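PDB 2OKQ: uncharacterized protein YbaA from Shigella flexneri, which is of unknown function but forms a two-chain assembly whose fold is consistent with the dimeric alpha-beta barrels. Local coordinates for residues A[30-35]-A[80-85]; A[59-64]-A[92-97]. One frame throughout, in Å; residues are numbered along the deposited sequence. Where two conformers were deposited one is given.

Contact 1: A[30-35]-A[80-85]; sequences GFVVAV and MAVKAE
Just beyond Val-82, the residue that leans on both Val-32 and Ala-34, Lys-83 N donates to Met-80 O at 3.2 Å. With Ala-84 N bonded to Arg-79 O, this makes a Schellman motif: the short helix 78-81 ends, and Lys-83, at positive phi, turns the chain. The turn leaves Val-82 facing strand 27-36 and sends the long lysine outward, where Lys-83 NZ bonds to Val-75 O of the second subunit. The two methyls of Val-82 reach Val-32 and Ala-34, which share one side of the strand. A chi1 of -65° sets Val-82 CG1 anti to the carbonyl carbon, bringing it down on the peptide after Val-32, 3.4 Å from Val-32 O. Val-82 CG1 also meets Val-32 CG1 at 3.8 Å, the two side chains crossing at about a right angle. Val-82 CG2 reaches forward to Ala-34 CB at 3.6 Å. Ala-34 suits this place because its single methyl lets the turn come close; Ala-84 CB approaches Ala-34 CB more loosely, at 4.3 Å. Val-33 and Val-35 point to the other side of the strand, toward Tyr-43 of helix 40-56. No hydrogen bond crosses between the segments, so their direct contact is apolar, and its buried valines and alanine are consistent with a water-poor interface; polar links run beside it, from Val-82 O to Arg-129 and from Glu-85 N to Glu-88.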
loop_
_atom_site.group_PDB
_atom_site.type_symbol
_atom_site.label_atom_id
_atom_site.label_comp_id
_atom_site.label_asym_id
_atom_site.label_seq_id
_atom_site.Cartn_x
_atom_site.Cartn_y
_atom_site.Cartn_z
ATOM N N GLY A 30 2.660 3.892 -4.496
ATOM C CA GLY A 30 1.794 3.743 -3.307
ATOM C C GLY A 30 0.830 4.902 -3.193
ATOM O O GLY A 30 1.192 6.052 -3.524
ATOM N N PHE A 31 -0.401 4.616 -2.748
ATOM C CA PHE A 31 -1.441 5.649 -2.613
ATOM C C PHE A 31 -2.108 5.424 -1.261
ATOM O O PHE A 31 -2.343 4.275 -0.869
ATOM C CB PHE A 31 -2.553 5.556 -3.678
ATOM C CG PHE A 31 -2.095 5.593 -5.123
ATOM C CD1 PHE A 31 -2.310 6.720 -5.904
ATOM C CD2 PHE A 31 -1.525 4.469 -5.724
ATOM C CE1 PHE A 31 -1.949 6.736 -7.275
ATOM C CE2 PHE A 31 -1.146 4.487 -7.076
ATOM C CZ PHE A 31 -1.348 5.634 -7.843
ATOM N N VAL A 32 -2.372 6.504 -0.537
ATOM C CA VAL A 32 -3.273 6.453 0.626
ATOM C C VAL A 32 -4.300 7.541 0.383
ATOM O O VAL A 32 -3.943 8.683 0.088
ATOM C CB VAL A 32 -2.561 6.652 1.965
ATOM C CG1 VAL A 32 -3.530 6.350 3.160
ATOM C CG2 VAL A 32 -1.336 5.747 2.073
ATOM N N VAL A 33 -5.570 7.170 0.545
ATOM C CA VAL A 33 -6.695 7.986 0.122
ATOM C C VAL A 33 -7.710 8.067 1.273
ATOM O O VAL A 33 -7.902 7.086 1.988
ATOM C CB VAL A 33 -7.383 7.320 -1.107
ATOM C CG1 VAL A 33 -8.325 8.272 -1.787
ATOM C CG2 VAL A 33 -6.344 6.821 -2.124
ATOM N N ALA A 34 -8.338 9.233 1.459
ATOM C CA ALA A 34 -9.528 9.323 2.320
ATOM C C ALA A 34 -10.757 9.279 1.392
ATOM O O ALA A 34 -10.835 10.029 0.412
ATOM C CB ALA A 34 -9.495 10.605 3.133
ATOM N N VAL A 35 -11.673 8.356 1.646
ATOM C CA VAL A 35 -12.834 8.176 0.789
ATOM C C VAL A 35 -14.090 8.224 1.678
ATOM O O VAL A 35 -14.123 7.573 2.715
ATOM C CB VAL A 35 -12.775 6.809 0.040
ATOM C CG1 VAL A 35 -14.000 6.590 -0.812
ATOM C CG2 VAL A 35 -11.508 6.704 -0.829
ATOM N N MET A 80 -4.709 10.654 10.150
ATOM C CA MET A 80 -4.017 11.949 10.179
ATOM C C MET A 80 -3.259 12.183 8.880
ATOM O O MET A 80 -3.186 13.328 8.387
ATOM C CB MET A 80 -3.079 12.068 11.382
ATOM C CG MET A 80 -3.792 12.051 12.739
ATOM S SD MET A 80 -2.675 11.965 14.150
ATOM C CE MET A 80 -2.151 13.673 14.271
ATOM N N ALA A 81 -2.724 11.091 8.323
ATOM C CA ALA A 81 -1.934 11.143 7.087
ATOM C C ALA A 81 -2.707 11.696 5.888
ATOM O O ALA A 81 -2.108 12.320 4.990
ATOM C CB ALA A 81 -1.398 9.737 6.765
ATOM N N VAL A 82 -4.008 11.434 5.820
ATOM C CA VAL A 82 -4.843 11.960 4.728
ATOM C C VAL A 82 -5.912 12.960 5.236
ATOM O O VAL A 82 -6.926 13.228 4.553
ATOM C CB VAL A 82 -5.500 10.846 3.900
ATOM C CG1 VAL A 82 -4.402 10.007 3.160
ATOM C CG2 VAL A 82 -6.364 9.942 4.783
ATOM N N LYS A 83 -5.670 13.468 6.434
ATOM C CA LYS A 83 -6.578 14.417 7.118
ATOM C C LYS A 83 -8.030 13.991 6.918
ATOM O O LYS A 83 -8.878 14.755 6.437
ATOM C CB LYS A 83 -6.319 15.854 6.656
ATOM C CG LYS A 83 -4.901 16.302 6.932
ATOM C CD LYS A 83 -4.604 17.709 6.458
ATOM C CE LYS A 83 -3.247 18.166 7.000
ATOM N NZ LYS A 83 -2.747 19.438 6.380
ATOM N N ALA A 84 -8.286 12.732 7.276
ATOM C CA ALA A 84 -9.557 12.087 7.053
ATOM C C ALA A 84 -10.637 12.782 7.859
ATOM O O ALA A 84 -10.416 13.113 9.025
ATOM C CB ALA A 84 -9.479 10.623 7.453
ATOM N N GLU A 85 -11.791 12.992 7.239
ATOM C CA GLU A 85 -12.936 13.574 7.946
ATOM C C GLU A 85 -13.874 12.500 8.484
ATOM O O GLU A 85 -13.815 11.346 8.073
ATOM C CB GLU A 85 -13.662 14.584 7.062
ATOM C CG GLU A 85 -13.026 15.960 7.139
ATOM C CD GLU A 85 -13.174 16.764 5.872
ATOM O OE1 GLU A 85 -14.228 16.663 5.193
ATOM O OE2 GLU A 85 -12.226 17.515 5.557
#

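Contact 2: A[59-64]-A[92-97]; sequences ALRIVE and FSWIEY
Strand 61-64 runs antiparallel to 92-97, their axes 4.8 Å apart at closest and 179° from each other. Val-63 and Trp-94 form a hydrogen-bonded pair, Val-63 N to Trp-94 O at 2.9 Å and Trp-94 N to Val-63 O at 3.0 Å; Ile-62 with Ile-95 and Glu-64 with Ser-93 are non-hydrogen-bonded pairs. Leu-60 N gives a short bond of 2.7 Å to Glu-96 O, whereas the buried Arg-61 N has no partner. On the face bearing Trp-94, Val-63 CB lies over the six-membered ring, 3.7 Å from its centroid, a CH-pi contact. Trp-94 takes chi1 73°, with CG between its backbone N and carbonyl carbon, which lays the ring beside Val-63 and turns NE1 toward Glu-96. There Glu-96 OE2 accepts a nearly straight bond from Trp-94 NE1 at 3.0 Å through its anti lone pair. Arg-61 NH1, on an extended chain, meets Glu-96 OE2 at 3.1 Å in a salt bridge, on the syn side but tilted out of the carboxylate plane, in a bent bond. Arg-61 of the second subunit also pairs with this oxygen, Asp-140 of that subunit takes Arg-61 NE, and Trp-94 stacks on Trp-94 of the second subunit. Such converging positive charge probably favours an ionised Glu-96. On the face bearing Ile-62 and Ile-95, Ile-95 CG2 meets Ala-59 CB at 3.5 Å, and Phe-54 of helix 40-56 covers Ile-95. A ferredoxin-like antiparallel sheet, with helices 40-56 and 100-111 on one face and continued across the interface by a strand of the second subunit, is consistent with a dimeric alpha-beta barrel.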
loop_
_atom_site.group_PDB
_atom_site.type_symbol
_atom_site.label_atom_id
_atom_site.label_comp_id
_atom_site.label_asym_id
_atom_site.label_seq_id
_atom_site.Cartn_x
_atom_site.Cartn_y
_atom_site.Cartn_z
ATOM N N ALA A 59 1.511 -2.121 -15.911
ATOM C CA ALA A 59 1.356 -2.513 -14.495
ATOM C C ALA A 59 1.191 -4.020 -14.329
ATOM O O ALA A 59 0.511 -4.675 -15.137
ATOM C CB ALA A 59 0.186 -1.798 -13.865
ATOM N N LEU A 60 1.797 -4.556 -13.267
ATOM C CA LEU A 60 1.740 -5.985 -12.965
ATOM C C LEU A 60 0.502 -6.306 -12.138
ATOM O O LEU A 60 -0.083 -7.386 -12.291
ATOM C CB LEU A 60 2.987 -6.429 -12.198
ATOM C CG LEU A 60 4.326 -6.230 -12.901
ATOM C CD1 LEU A 60 5.450 -6.375 -11.911
ATOM C CD2 LEU A 60 4.519 -7.219 -14.061
ATOM N N ARG A 61 0.089 -5.373 -11.286
ATOM C CA ARG A 61 -0.965 -5.677 -10.321
ATOM C C ARG A 61 -1.452 -4.377 -9.742
ATOM O O ARG A 61 -0.656 -3.439 -9.577
ATOM C CB ARG A 61 -0.389 -6.570 -9.213
ATOM C CG ARG A 61 -1.425 -7.071 -8.206
ATOM C CD ARG A 61 -0.711 -7.825 -7.097
ATOM N NE ARG A 61 -1.642 -8.348 -6.095
ATOM C CZ ARG A 61 -1.266 -8.626 -4.855
ATOM N NH1 ARG A 61 0.009 -8.405 -4.482
ATOM N NH2 ARG A 61 -2.153 -9.086 -3.978
ATOM N N ILE A 62 -2.750 -4.297 -9.453
ATOM C CA ILE A 62 -3.332 -3.101 -8.846
ATOM C C ILE A 62 -4.138 -3.615 -7.666
ATOM O O ILE A 62 -4.965 -4.517 -7.836
ATOM C CB ILE A 62 -4.293 -2.332 -9.810
ATOM C CG1 ILE A 62 -3.545 -1.713 -10.984
ATOM C CG2 ILE A 62 -5.001 -1.180 -9.073
ATOM C CD1 ILE A 62 -3.153 -2.717 -12.135
ATOM N N VAL A 63 -3.871 -3.070 -6.480
ATOM C CA VAL A 63 -4.539 -3.548 -5.266
ATOM C C VAL A 63 -5.110 -2.352 -4.514
ATOM O O VAL A 63 -4.436 -1.363 -4.341
ATOM C CB VAL A 63 -3.555 -4.332 -4.319
ATOM C CG1 VAL A 63 -4.315 -4.938 -3.169
ATOM C CG2 VAL A 63 -2.770 -5.454 -5.048
ATOM N N GLU A 64 -6.370 -2.418 -4.085
ATOM C CA GLU A 64 -6.967 -1.334 -3.320
ATOM C C GLU A 64 -7.563 -1.973 -2.075
ATOM O O GLU A 64 -8.295 -2.958 -2.194
ATOM C CB GLU A 64 -8.109 -0.698 -4.106
ATOM C CG GLU A 64 -7.664 -0.211 -5.454
ATOM C CD GLU A 64 -7.441 1.260 -5.512
ATOM O OE1 GLU A 64 -7.553 1.958 -4.486
ATOM O OE2 GLU A 64 -7.136 1.726 -6.624
ATOM N N PHE A 92 -5.795 2.044 1.422
ATOM C CA PHE A 92 -4.369 1.775 1.249
ATOM C C PHE A 92 -4.304 1.025 -0.062
ATOM O O PHE A 92 -4.957 -0.005 -0.214
ATOM C CB PHE A 92 -3.848 0.884 2.397
ATOM C CG PHE A 92 -2.380 0.559 2.327
ATOM C CD1 PHE A 92 -1.431 1.415 2.888
ATOM C CD2 PHE A 92 -1.942 -0.639 1.754
ATOM C CE1 PHE A 92 -0.061 1.101 2.837
ATOM C CE2 PHE A 92 -0.570 -0.968 1.700
ATOM C CZ PHE A 92 0.374 -0.107 2.258
ATOM N N SER A 93 -3.567 1.563 -1.035
ATOM C CA SER A 93 -3.543 1.002 -2.381
ATOM C C SER A 93 -2.154 1.108 -3.002
ATOM O O SER A 93 -1.351 1.965 -2.606
ATOM C CB SER A 93 -4.527 1.760 -3.283
ATOM O OG SER A 93 -5.858 1.667 -2.807
ATOM N N TRP A 94 -1.904 0.262 -3.999
ATOM C CA TRP A 94 -0.649 0.335 -4.711
ATOM C C TRP A 94 -0.772 -0.303 -6.084
ATOM O O TRP A 94 -1.729 -1.055 -6.377
ATOM C CB TRP A 94 0.487 -0.315 -3.924
ATOM C CG TRP A 94 0.439 -1.816 -3.876
ATOM C CD1 TRP A 94 1.026 -2.678 -4.754
ATOM C CD2 TRP A 94 -0.207 -2.624 -2.884
ATOM N NE1 TRP A 94 0.759 -3.971 -4.392
ATOM C CE2 TRP A 94 0.023 -3.966 -3.230
ATOM C CE3 TRP A 94 -0.952 -2.336 -1.724
ATOM C CZ2 TRP A 94 -0.481 -5.048 -2.468
ATOM C CZ3 TRP A 94 -1.459 -3.426 -0.959
ATOM C CH2 TRP A 94 -1.210 -4.752 -1.336
ATOM N N ILE A 95 0.202 0.036 -6.920
ATOM C CA ILE A 95 0.311 -0.555 -8.256
ATOM C C ILE A 95 1.752 -1.032 -8.425
ATOM O O ILE A 95 2.695 -0.279 -8.161
ATOM C CB ILE A 95 -0.060 0.482 -9.329
ATOM C CG1 ILE A 95 -1.468 1.053 -9.094
ATOM C CG2 ILE A 95 0.101 -0.146 -10.741
ATOM C CD1 ILE A 95 -1.851 2.158 -10.026
ATOM N N GLU A 96 1.917 -2.290 -8.829
ATOM C CA GLU A 96 3.216 -2.912 -8.968
ATOM C C GLU A 96 3.680 -2.798 -10.408
ATOM O O GLU A 96 2.870 -2.978 -11.316
ATOM C CB GLU A 96 3.115 -4.383 -8.593
ATOM C CG GLU A 96 2.661 -4.565 -7.105
ATOM C CD GLU A 96 2.763 -5.988 -6.604
ATOM O OE1 GLU A 96 3.597 -6.774 -7.115
ATOM O OE2 GLU A 96 2.007 -6.342 -5.653
ATOM N N TYR A 97 4.969 -2.522 -10.585
ATOM C CA TYR A 97 5.582 -2.334 -11.917
ATOM C C TYR A 97 6.899 -3.098 -11.993
ATOM O O TYR A 97 7.565 -3.307 -10.962
ATOM C CB TYR A 97 5.866 -0.834 -12.153
ATOM C CG TYR A 97 4.617 -0.002 -12.383
ATOM C CD1 TYR A 97 3.938 -0.057 -13.597
ATOM C CD2 TYR A 97 4.121 0.837 -11.376
ATOM C CE1 TYR A 97 2.787 0.711 -13.825
ATOM C CE2 TYR A 97 2.985 1.626 -11.588
ATOM C CZ TYR A 97 2.316 1.534 -12.826
ATOM O OH TYR A 97 1.190 2.263 -13.055
#

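Strand 27-36 of contact 1 and strand 88-97 of contact 2 are neighbours in the sheet, so the two contacts, with centres about 17 Å apart, join directly: Phe-31 N lies 2.8 Å from Ser-93 O, a probable hydrogen bond, and Phe-31 CE2 packs on Ile-95 CD1 at 3.8 Å. Along the chain their segments alternate, helix 78-81 lying on the connection between strands 61-67 and 88-97. Val-32 and Trp-94 face the second subunit, and Phe-31 and Ile-95 share the other side of the sheet. Asp-77, a sodium ligand with Asp-72 and Gly-73, accepts a bond from Met-80 N through OD1, tying that site to segment 80-85; a bound sodium ion lies about 10 Å from the Ala-84 side chain.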